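Local coordinates for tail spike protein gp49 (Pseudomonas phage LKA1, PDB 4RU4), which serves as the trimeric tailspike of the phage and probably cleaves the O-specific polysaccharide of Pseudomonas as a lyase during entry into the host, at residues V201-I211 with V225-V236; S528-I539 with S569-T579. All blocks are in the same frame, centred on the assembly; numbering follows the deposited sequence. Where two conformers were deposited one is given.

Contact 1: residues V201-I211 with V225-V236. With EDO (1,2-ethanediol), chain S.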
loop_
_atom_site.group_PDB
_atom_site.type_symbol
_atom_site.label_atom_id
_atom_site.label_comp_id
_atom_site.label_asym_id
_atom_site.label_seq_id
_atom_site.Cartn_x
_atom_site.Cartn_y
_atom_site.Cartn_z
ATOM N N VAL B 201 31.791 -9.488 0.709
ATOM C CA VAL B 201 31.330 -9.386 -0.669
ATOM C C VAL B 201 32.094 -8.267 -1.352
ATOM O O VAL B 201 31.940 -7.096 -1.005
ATOM C CB VAL B 201 29.810 -9.166 -0.758
ATOM C CG1 VAL B 201 29.377 -9.108 -2.209
ATOM C CG2 VAL B 201 29.093 -10.281 -0.027
ATOM N N VAL B 202 32.938 -8.640 -2.315
ATOM C CA VAL B 202 33.845 -7.693 -2.950
ATOM C C VAL B 202 33.378 -7.561 -4.384
ATOM O O VAL B 202 33.340 -8.547 -5.136
ATOM C CB VAL B 202 35.312 -8.209 -2.878
ATOM C CG1 VAL B 202 36.285 -7.262 -3.560
ATOM C CG2 VAL B 202 35.717 -8.393 -1.427
ATOM N N SER B 203 32.978 -6.350 -4.756
ATOM C CA SER B 203 32.448 -6.100 -6.084
ATOM C C SER B 203 32.521 -4.607 -6.379
ATOM O O SER B 203 32.690 -3.797 -5.479
ATOM C CB SER B 203 30.985 -6.550 -6.143
ATOM O OG SER B 203 30.209 -5.835 -5.193
ATOM N N GLY B 204 32.380 -4.255 -7.649
ATOM C CA GLY B 204 32.369 -2.865 -8.046
ATOM C C GLY B 204 31.002 -2.434 -8.539
ATOM O O GLY B 204 29.964 -2.954 -8.100
ATOM N N VAL B 205 30.988 -1.493 -9.474
ATOM C CA VAL B 205 29.723 -0.891 -9.889
ATOM C C VAL B 205 29.042 -1.725 -10.978
ATOM O O VAL B 205 29.631 -1.976 -12.026
ATOM C CB VAL B 205 29.992 0.553 -10.384
ATOM C CG1 VAL B 205 28.716 1.223 -10.930
ATOM C CG2 VAL B 205 30.612 1.370 -9.220
ATOM N N VAL B 206 27.809 -2.148 -10.720
ATOM C CA VAL B 206 26.984 -2.776 -11.746
ATOM C C VAL B 206 25.746 -1.950 -12.037
ATOM O O VAL B 206 24.923 -1.686 -11.154
ATOM C CB VAL B 206 26.603 -4.224 -11.371
ATOM C CG1 VAL B 206 25.637 -4.826 -12.396
ATOM C CG2 VAL B 206 27.888 -5.048 -11.260
ATOM N N ASP B 207 25.627 -1.529 -13.294
ATOM C CA ASP B 207 24.530 -0.665 -13.700
ATOM C C ASP B 207 24.218 -0.998 -15.158
ATOM O O ASP B 207 25.039 -0.770 -16.039
ATOM C CB ASP B 207 24.939 0.810 -13.529
ATOM C CG ASP B 207 23.755 1.772 -13.643
ATOM O OD1 ASP B 207 22.685 1.362 -14.132
ATOM O OD2 ASP B 207 23.906 2.956 -13.263
ATOM N N ILE B 208 23.049 -1.577 -15.383
ATOM C CA ILE B 208 22.604 -1.933 -16.717
ATOM C C ILE B 208 21.336 -1.136 -16.943
ATOM O O ILE B 208 20.404 -1.193 -16.135
ATOM C CB ILE B 208 22.309 -3.452 -16.814
ATOM C CG1 ILE B 208 23.474 -4.272 -16.242
ATOM C CG2 ILE B 208 21.975 -3.866 -18.259
ATOM C CD1 ILE B 208 24.803 -4.028 -16.914
ATOM N N ALA B 209 21.294 -0.362 -18.015
ATOM C CA ALA B 209 20.088 0.411 -18.286
ATOM C C ALA B 209 19.796 0.630 -19.757
ATOM O O ALA B 209 20.711 0.703 -20.576
ATOM C CB ALA B 209 20.147 1.759 -17.542
ATOM N N SER B 210 18.508 0.716 -20.075
ATOM C CA SER B 210 18.072 1.293 -21.342
ATOM C C SER B 210 18.630 0.554 -22.526
ATOM O O SER B 210 19.190 1.183 -23.446
ATOM C CB SER B 210 18.510 2.749 -21.388
ATOM O OG SER B 210 17.775 3.499 -20.441
ATOM N N ILE B 211 18.498 -0.773 -22.486
ATOM C CA ILE B 211 18.887 -1.643 -23.589
ATOM C C ILE B 211 17.793 -2.707 -23.732
ATOM O O ILE B 211 16.927 -2.864 -22.856
ATOM C CB ILE B 211 20.250 -2.338 -23.353
ATOM C CG1 ILE B 211 20.216 -3.179 -22.063
ATOM C CG2 ILE B 211 21.405 -1.325 -23.325
ATOM C CD1 ILE B 211 21.285 -4.273 -21.968
ATOM N N VAL B 225 23.686 -11.420 -12.562
ATOM C CA VAL B 225 24.554 -10.590 -11.725
ATOM C C VAL B 225 24.721 -11.397 -10.442
ATOM O O VAL B 225 23.737 -11.774 -9.809
ATOM C CB VAL B 225 23.942 -9.180 -11.414
ATOM C CG1 VAL B 225 24.869 -8.390 -10.493
ATOM C CG2 VAL B 225 23.637 -8.399 -12.704
ATOM N N GLU B 226 25.958 -11.702 -10.081
ATOM C CA GLU B 226 26.211 -12.620 -8.979
ATOM C C GLU B 226 27.230 -12.006 -7.998
ATOM O O GLU B 226 28.233 -11.437 -8.428
ATOM C CB GLU B 226 26.723 -13.962 -9.520
ATOM C CG GLU B 226 27.134 -14.963 -8.415
ATOM C CD GLU B 226 27.389 -16.372 -8.952
ATOM O OE1 GLU B 226 27.220 -16.589 -10.180
ATOM O OE2 GLU B 226 27.761 -17.255 -8.135
ATOM N N ALA B 227 26.957 -12.124 -6.698
ATOM C CA ALA B 227 27.866 -11.647 -5.642
ATOM C C ALA B 227 28.246 -10.180 -5.798
ATOM O O ALA B 227 29.442 -9.826 -5.778
ATOM C CB ALA B 227 29.139 -12.548 -5.544
ATOM N N VAL B 228 27.234 -9.313 -5.922
ATOM C CA VAL B 228 27.491 -7.897 -6.074
ATOM C C VAL B 228 26.639 -7.096 -5.076
ATOM O O VAL B 228 25.470 -7.445 -4.825
ATOM C CB VAL B 228 27.190 -7.437 -7.524
ATOM C CG1 VAL B 228 27.317 -5.919 -7.667
ATOM C CG2 VAL B 228 28.107 -8.160 -8.540
ATOM N N VAL B 229 27.219 -6.028 -4.529
ATOM C CA VAL B 229 26.518 -5.090 -3.655
ATOM C C VAL B 229 25.847 -3.982 -4.470
ATOM O O VAL B 229 26.513 -3.280 -5.234
ATOM C CB VAL B 229 27.488 -4.463 -2.606
ATOM C CG1 VAL B 229 26.794 -3.320 -1.797
ATOM C CG2 VAL B 229 28.095 -5.563 -1.658
ATOM N N SER B 230 24.525 -3.848 -4.299
ATOM C CA SER B 230 23.694 -2.824 -4.940
ATOM C C SER B 230 23.793 -2.734 -6.472
ATOM O O SER B 230 23.912 -1.622 -7.037
ATOM C CB SER B 230 23.925 -1.456 -4.307
ATOM O OG SER B 230 23.599 -1.512 -2.922
ATOM N N PRO B 231 23.706 -3.891 -7.152
ATOM C CA PRO B 231 23.620 -3.747 -8.610
ATOM C C PRO B 231 22.292 -3.116 -8.999
ATOM O O PRO B 231 21.297 -3.216 -8.264
ATOM C CB PRO B 231 23.698 -5.192 -9.114
ATOM C CG PRO B 231 23.082 -6.011 -7.983
ATOM C CD PRO B 231 23.487 -5.281 -6.703
ATOM N N ARG B 232 22.278 -2.472 -10.168
ATOM C CA ARG B 232 21.116 -1.726 -10.638
ATOM C C ARG B 232 20.768 -2.151 -12.049
ATOM O O ARG B 232 21.650 -2.215 -12.919
ATOM C CB ARG B 232 21.446 -0.227 -10.622
ATOM C CG ARG B 232 21.661 0.339 -9.208
ATOM C CD ARG B 232 20.344 0.330 -8.466
ATOM N NE ARG B 232 20.406 0.823 -7.087
ATOM C CZ ARG B 232 20.536 0.038 -6.014
ATOM N NH1 ARG B 232 20.686 -1.283 -6.168
ATOM N NH2 ARG B 232 20.555 0.582 -4.790
ATOM N N VAL B 233 19.502 -2.496 -12.284
ATOM C CA VAL B 233 19.010 -2.771 -13.650
ATOM C C VAL B 233 17.777 -1.892 -13.833
ATOM O O VAL B 233 16.854 -1.936 -13.002
ATOM C CB VAL B 233 18.629 -4.254 -13.841
ATOM C CG1 VAL B 233 18.079 -4.503 -15.271
ATOM C CG2 VAL B 233 19.832 -5.172 -13.557
ATOM N N ASP B 234 17.757 -1.052 -14.868
ATOM C CA ASP B 234 16.675 -0.079 -14.986
ATOM C C ASP B 234 16.326 0.109 -16.453
ATOM O O ASP B 234 17.222 0.136 -17.307
ATOM C CB ASP B 234 17.091 1.261 -14.369
ATOM C CG ASP B 234 16.014 2.328 -14.509
ATOM O OD1 ASP B 234 14.856 2.083 -14.099
ATOM O OD2 ASP B 234 16.317 3.404 -15.066
ATOM N N ASP B 235 15.031 0.178 -16.740
ATOM C CA ASP B 235 14.568 0.510 -18.079
ATOM C C ASP B 235 15.107 -0.503 -19.106
ATOM O O ASP B 235 15.531 -0.123 -20.187
ATOM C CB ASP B 235 15.018 1.955 -18.392
ATOM C CG ASP B 235 14.439 2.498 -19.679
ATOM O OD1 ASP B 235 13.306 2.104 -20.035
ATOM O OD2 ASP B 235 15.126 3.334 -20.328
ATOM N N VAL B 236 15.100 -1.795 -18.779
ATOM C CA VAL B 236 15.548 -2.780 -19.758
ATOM C C VAL B 236 14.384 -3.588 -20.297
ATOM O O VAL B 236 13.357 -3.760 -19.629
ATOM C CB VAL B 236 16.669 -3.746 -19.266
ATOM C CG1 VAL B 236 17.887 -2.962 -18.734
ATOM C CG2 VAL B 236 16.132 -4.740 -18.245
HETATM C C1 EDO S . 10.904 -1.436 -20.313
HETATM O O1 EDO S . 10.012 -0.661 -19.510
HETATM C C2 EDO S . 11.189 -0.701 -21.607
HETATM O O2 EDO S . 11.471 0.652 -21.286
HETATM O O HOH W 1 29.312 -3.392 -5.686
HETATM O O HOH W 2 26.968 -2.009 -7.937
#
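Val206 sits in the tightly packed part of the contact, its two methyls parted between different neighbours. With CG1 anti to the backbone N (chi1 175°), that methyl meets Val225 CG2 tip to tip at 4.1 Å and also rests on Pro231 CB, while CG2 crosses Val228 CG1 at 3.7 Å. Further on, Ile208 and Val233 carry the same buried layer, and Ile211 and Val236 run alongside each other, their CG1 atoms 4.1 Å apart. The backbones of 206-209 and 232-234 run parallel, 7° apart, and are laced by alternating bonds; Ile208 bonds to strand 232-234 through both its N, to Arg232 O, and its O, from Asp234 N. The other face, with Asp207, Ala209, Arg232 and Asp234, is looser and more open to solvent. Arg232 turns its guanidinium back, NH1 donating to Pro231 O at 2.9 Å and NH2 forming a salt bridge with Asp253. At one end, in the Asp235 conformer described, Ser210 OG donates to Asp235 OD2 on its anti side, somewhat out of plane; an ethanediol, probably from the crystallisation liquor, donates to OD1. At the other, Val229 N points almost straight (171°) at Ser203 OG; where the backbones part, one water links Ser203 OG to Val229 O and a second accepts from Val206 N. These are successive rungs of the right-handed parallel beta-helix expected of a pectin lyase-like fold: strand 206-209 lies between strands 89-93 and 232-234, and strand 254-257 continues the stack beyond 232-234.

Contact 2: residues S528-I539 with S569-T579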
loop_
_atom_site.group_PDB
_atom_site.type_symbol
_atom_site.label_atom_id
_atom_site.label_comp_id
_atom_site.label_asym_id
_atom_site.label_seq_id
_atom_site.Cartn_x
_atom_site.Cartn_y
_atom_site.Cartn_z
ATOM N N SER B 528 -47.814 -25.528 29.623
ATOM C CA SER B 528 -46.969 -24.669 30.451
ATOM C C SER B 528 -45.769 -24.210 29.636
ATOM O O SER B 528 -44.820 -23.631 30.176
ATOM C CB SER B 528 -46.486 -25.429 31.688
ATOM O OG SER B 528 -45.510 -26.386 31.325
ATOM N N SER B 529 -45.812 -24.474 28.332
ATOM C CA SER B 529 -44.697 -24.114 27.463
ATOM C C SER B 529 -45.089 -23.942 26.000
ATOM O O SER B 529 -46.147 -24.397 25.564
ATOM C CB SER B 529 -43.568 -25.156 27.574
ATOM O OG SER B 529 -43.970 -26.421 27.068
ATOM N N VAL B 530 -44.217 -23.276 25.250
ATOM C CA VAL B 530 -44.344 -23.173 23.796
ATOM C C VAL B 530 -42.919 -23.122 23.272
ATOM O O VAL B 530 -42.053 -22.551 23.909
ATOM C CB VAL B 530 -45.197 -21.941 23.352
ATOM C CG1 VAL B 530 -44.696 -20.644 23.978
ATOM C CG2 VAL B 530 -45.277 -21.851 21.824
ATOM N N THR B 531 -42.658 -23.804 22.162
ATOM C CA THR B 531 -41.315 -23.883 21.610
ATOM C C THR B 531 -41.347 -23.529 20.139
ATOM O O THR B 531 -42.410 -23.551 19.517
ATOM C CB THR B 531 -40.722 -25.318 21.752
ATOM O OG1 THR B 531 -41.512 -26.249 21.003
ATOM C CG2 THR B 531 -40.696 -25.751 23.213
ATOM N N ALA B 532 -40.179 -23.228 19.578
ATOM C CA ALA B 532 -40.060 -22.939 18.154
ATOM C C ALA B 532 -38.644 -23.274 17.701
ATOM O O ALA B 532 -37.668 -22.898 18.342
ATOM C CB ALA B 532 -40.370 -21.480 17.867
ATOM N N PRO B 533 -38.530 -23.981 16.584
ATOM C CA PRO B 533 -37.191 -24.386 16.171
ATOM C C PRO B 533 -36.499 -23.286 15.383
ATOM O O PRO B 533 -37.149 -22.472 14.719
ATOM C CB PRO B 533 -37.456 -25.623 15.303
ATOM C CG PRO B 533 -38.791 -25.350 14.684
ATOM C CD PRO B 533 -39.584 -24.550 15.722
ATOM N N VAL B 534 -35.174 -23.257 15.494
ATOM C CA VAL B 534 -34.326 -22.349 14.736
ATOM C C VAL B 534 -33.256 -23.199 14.057
ATOM O O VAL B 534 -32.716 -24.103 14.677
ATOM C CB VAL B 534 -33.670 -21.338 15.705
ATOM C CG1 VAL B 534 -32.425 -20.737 15.124
ATOM C CG2 VAL B 534 -34.692 -20.249 16.087
ATOM N N THR B 535 -32.982 -22.946 12.778
ATOM C CA THR B 535 -31.835 -23.557 12.116
ATOM C C THR B 535 -30.877 -22.411 11.800
ATOM O O THR B 535 -31.264 -21.474 11.121
ATOM C CB THR B 535 -32.250 -24.250 10.794
ATOM O OG1 THR B 535 -33.218 -25.268 11.056
ATOM C CG2 THR B 535 -31.044 -24.867 10.091
ATOM N N PHE B 536 -29.642 -22.483 12.287
ATOM C CA PHE B 536 -28.698 -21.380 12.111
ATOM C C PHE B 536 -28.344 -21.182 10.635
ATOM O O PHE B 536 -28.191 -22.161 9.879
ATOM C CB PHE B 536 -27.400 -21.644 12.871
ATOM C CG PHE B 536 -27.582 -21.920 14.353
ATOM C CD1 PHE B 536 -28.541 -21.245 15.104
ATOM C CD2 PHE B 536 -26.784 -22.870 14.987
ATOM C CE1 PHE B 536 -28.682 -21.503 16.477
ATOM C CE2 PHE B 536 -26.929 -23.136 16.338
ATOM C CZ PHE B 536 -27.881 -22.455 17.087
ATOM N N ARG B 537 -28.166 -19.917 10.250
ATOM C CA ARG B 537 -27.746 -19.585 8.899
ATOM C C ARG B 537 -26.423 -20.263 8.559
ATOM O O ARG B 537 -26.222 -20.672 7.422
ATOM C CB ARG B 537 -27.593 -18.080 8.750
ATOM C CG ARG B 537 -27.237 -17.614 7.318
ATOM C CD ARG B 537 -26.953 -16.077 7.308
ATOM N NE ARG B 537 -26.488 -15.639 5.984
ATOM C CZ ARG B 537 -27.311 -15.339 4.986
ATOM N NH1 ARG B 537 -28.631 -15.403 5.167
ATOM N NH2 ARG B 537 -26.821 -14.970 3.816
ATOM N N TYR B 538 -25.515 -20.338 9.542
ATOM C CA TYR B 538 -24.243 -21.043 9.389
ATOM C C TYR B 538 -24.155 -22.197 10.392
ATOM O O TYR B 538 -24.645 -22.097 11.510
ATOM C CB TYR B 538 -23.050 -20.093 9.628
ATOM C CG TYR B 538 -23.190 -18.778 8.886
ATOM C CD1 TYR B 538 -23.645 -18.751 7.568
ATOM C CD2 TYR B 538 -22.902 -17.572 9.503
ATOM C CE1 TYR B 538 -23.809 -17.545 6.887
ATOM C CE2 TYR B 538 -23.058 -16.343 8.822
ATOM C CZ TYR B 538 -23.516 -16.352 7.523
ATOM O OH TYR B 538 -23.681 -15.171 6.844
ATOM N N ILE B 539 -23.483 -23.273 10.001
ATOM C CA ILE B 539 -23.240 -24.370 10.916
ATOM C C ILE B 539 -21.927 -24.134 11.685
ATOM O O ILE B 539 -20.874 -23.919 11.082
ATOM C CB ILE B 539 -23.165 -25.705 10.145
ATOM C CG1 ILE B 539 -24.490 -25.968 9.418
ATOM C CG2 ILE B 539 -22.806 -26.849 11.096
ATOM C CD1 ILE B 539 -24.368 -26.927 8.270
ATOM N N SER B 569 -27.500 -27.439 19.302
ATOM C CA SER B 569 -26.512 -28.246 18.609
ATOM C C SER B 569 -25.719 -27.297 17.753
ATOM O O SER B 569 -25.961 -26.105 17.775
ATOM C CB SER B 569 -27.190 -29.280 17.712
ATOM O OG SER B 569 -27.858 -28.621 16.659
ATOM N N ALA B 570 -24.791 -27.832 16.970
ATOM C CA ALA B 570 -23.996 -27.012 16.069
ATOM C C ALA B 570 -24.832 -26.364 14.970
ATOM O O ALA B 570 -24.446 -25.328 14.424
ATOM C CB ALA B 570 -22.857 -27.851 15.440
ATOM N N SER B 571 -25.974 -26.959 14.636
ATOM C CA SER B 571 -26.716 -26.454 13.492
ATOM C C SER B 571 -27.991 -25.703 13.846
ATOM O O SER B 571 -28.599 -25.077 12.976
ATOM C CB SER B 571 -27.061 -27.608 12.547
ATOM O OG SER B 571 -27.872 -28.545 13.217
ATOM N N GLY B 572 -28.436 -25.802 15.091
ATOM C CA GLY B 572 -29.652 -25.095 15.472
ATOM C C GLY B 572 -30.006 -25.238 16.936
ATOM O O GLY B 572 -29.198 -25.729 17.738
ATOM N N ALA B 573 -31.208 -24.790 17.284
ATOM C CA ALA B 573 -31.683 -24.844 18.664
ATOM C C ALA B 573 -33.207 -24.842 18.673
ATOM O O ALA B 573 -33.845 -24.316 17.748
ATOM C CB ALA B 573 -31.163 -23.648 19.463
ATOM N N THR B 574 -33.788 -25.423 19.712
ATOM C CA THR B 574 -35.225 -25.295 19.920
ATOM C C THR B 574 -35.512 -24.283 21.021
ATOM O O THR B 574 -35.284 -24.540 22.205
ATOM C CB THR B 574 -35.873 -26.636 20.216
ATOM O OG1 THR B 574 -35.709 -27.472 19.075
ATOM C CG2 THR B 574 -37.367 -26.458 20.478
ATOM N N LEU B 575 -35.980 -23.104 20.617
ATOM C CA LEU B 575 -36.235 -22.038 21.564
ATOM C C LEU B 575 -37.454 -22.448 22.373
ATOM O O LEU B 575 -38.352 -23.120 21.852
ATOM C CB LEU B 575 -36.531 -20.745 20.810
ATOM C CG LEU B 575 -35.466 -20.262 19.828
ATOM C CD1 LEU B 575 -35.883 -18.881 19.267
ATOM C CD2 LEU B 575 -34.095 -20.193 20.495
ATOM N N GLY B 576 -37.494 -22.057 23.640
ATOM C CA GLY B 576 -38.619 -22.415 24.479
ATOM C C GLY B 576 -39.001 -21.359 25.488
ATOM O O GLY B 576 -38.142 -20.632 25.976
ATOM N N LEU B 577 -40.290 -21.281 25.810
ATOM C CA LEU B 577 -40.762 -20.431 26.896
ATOM C C LEU B 577 -41.593 -21.320 27.830
ATOM O O LEU B 577 -42.608 -21.866 27.396
ATOM C CB LEU B 577 -41.631 -19.293 26.345
ATOM C CG LEU B 577 -42.154 -18.292 27.387
ATOM C CD1 LEU B 577 -41.001 -17.465 27.944
ATOM C CD2 LEU B 577 -43.258 -17.384 26.808
ATOM N N PHE B 578 -41.143 -21.488 29.079
ATOM C CA PHE B 578 -41.694 -22.510 29.996
ATOM C C PHE B 578 -42.040 -21.826 31.314
ATOM O O PHE B 578 -41.209 -21.108 31.866
ATOM C CB PHE B 578 -40.642 -23.589 30.320
ATOM C CG PHE B 578 -40.391 -24.589 29.221
ATOM C CD1 PHE B 578 -39.712 -24.230 28.069
ATOM C CD2 PHE B 578 -40.801 -25.918 29.377
ATOM C CE1 PHE B 578 -39.448 -25.164 27.062
ATOM C CE2 PHE B 578 -40.556 -26.852 28.384
ATOM C CZ PHE B 578 -39.881 -26.473 27.212
ATOM N N THR B 579 -43.239 -22.037 31.851
ATOM C CA THR B 579 -43.533 -21.434 33.156
ATOM C C THR B 579 -42.582 -22.119 34.141
ATOM O O THR B 579 -42.276 -23.317 33.969
ATOM C CB THR B 579 -45.002 -21.625 33.583
ATOM O OG1 THR B 579 -45.276 -23.020 33.822
ATOM C CG2 THR B 579 -45.953 -21.084 32.499
HETATM O O HOH W 3 -27.447 -24.735 10.559
#
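The Phe536 ring lies flat against the backbone of Gly572, whose CA sits over the ring centre, 3.5 Å from the centroid and 13° off the normal, in a CH-pi contact. The carbonyls of Ser569 and Ala570 approach the rim of this ring edge-on, with Ala570 O 3.4 Å from Phe536 CD2. At the far end Phe578 takes Ser529 CB over one face, 3.5 Å from the ring centroid and displaced toward the rim, while Thr531 CG2 approaches the same ring obliquely. Phe536 CG stands anti to its own carbonyl carbon (chi1 -56°), which lays the ring over the turn, and Phe536 N is bonded to Ser571 O. A water spans Phe536 O and Ser571 O, and Ser569 OG accepts from Ser571 N (an ST turn) and Gly572 N (an ST motif), in the bend where the ring packs. Between the rings, strands 529-535 and 572-578 run antiparallel, with paired bonds at Val530-Leu577, Ala532-Leu575 and Val534-Ala573; Val534 N to Ala573 O is 2.8 Å. On the face bearing these residues, Val534 CG2 leans across Leu575 CD1 at 3.7 Å, and Val530 CG1 touches Leu577 CB. This apolar face turns to strands 510-522 and 590-600, where Ala532 meets Val519 and Val521, and Leu575 meets Leu593 and Trp595. Strand 572-578 is the middle of a three-stranded antiparallel sheet, with 562-568 at its other edge, facing a second layer, the beta-sandwich arrangement of an Ig-like domain.

Overall arrangement
Contact 1 comes first along the chain and closes before contact 2 opens. Their centres are about 69 Å apart, their nearest atoms about 47 Å, and they lie on opposite sides of the chain's centre without touching. The two share no sheet: contact 1 (201-211 with 225-236) joins parallel rungs of the pectin lyase-like beta-helix near its N-terminal part, whereas contact 2 (528-539 with 569-579) pairs antiparallel strands of the C-terminal Ig-like domain. Strand 510-522 appears to connect the two folds, pairing with 484-487 of the helix and with 590-600. Both contacts also touch the second subunit, so widely separated levels of the elongated trimer take part in its assembly.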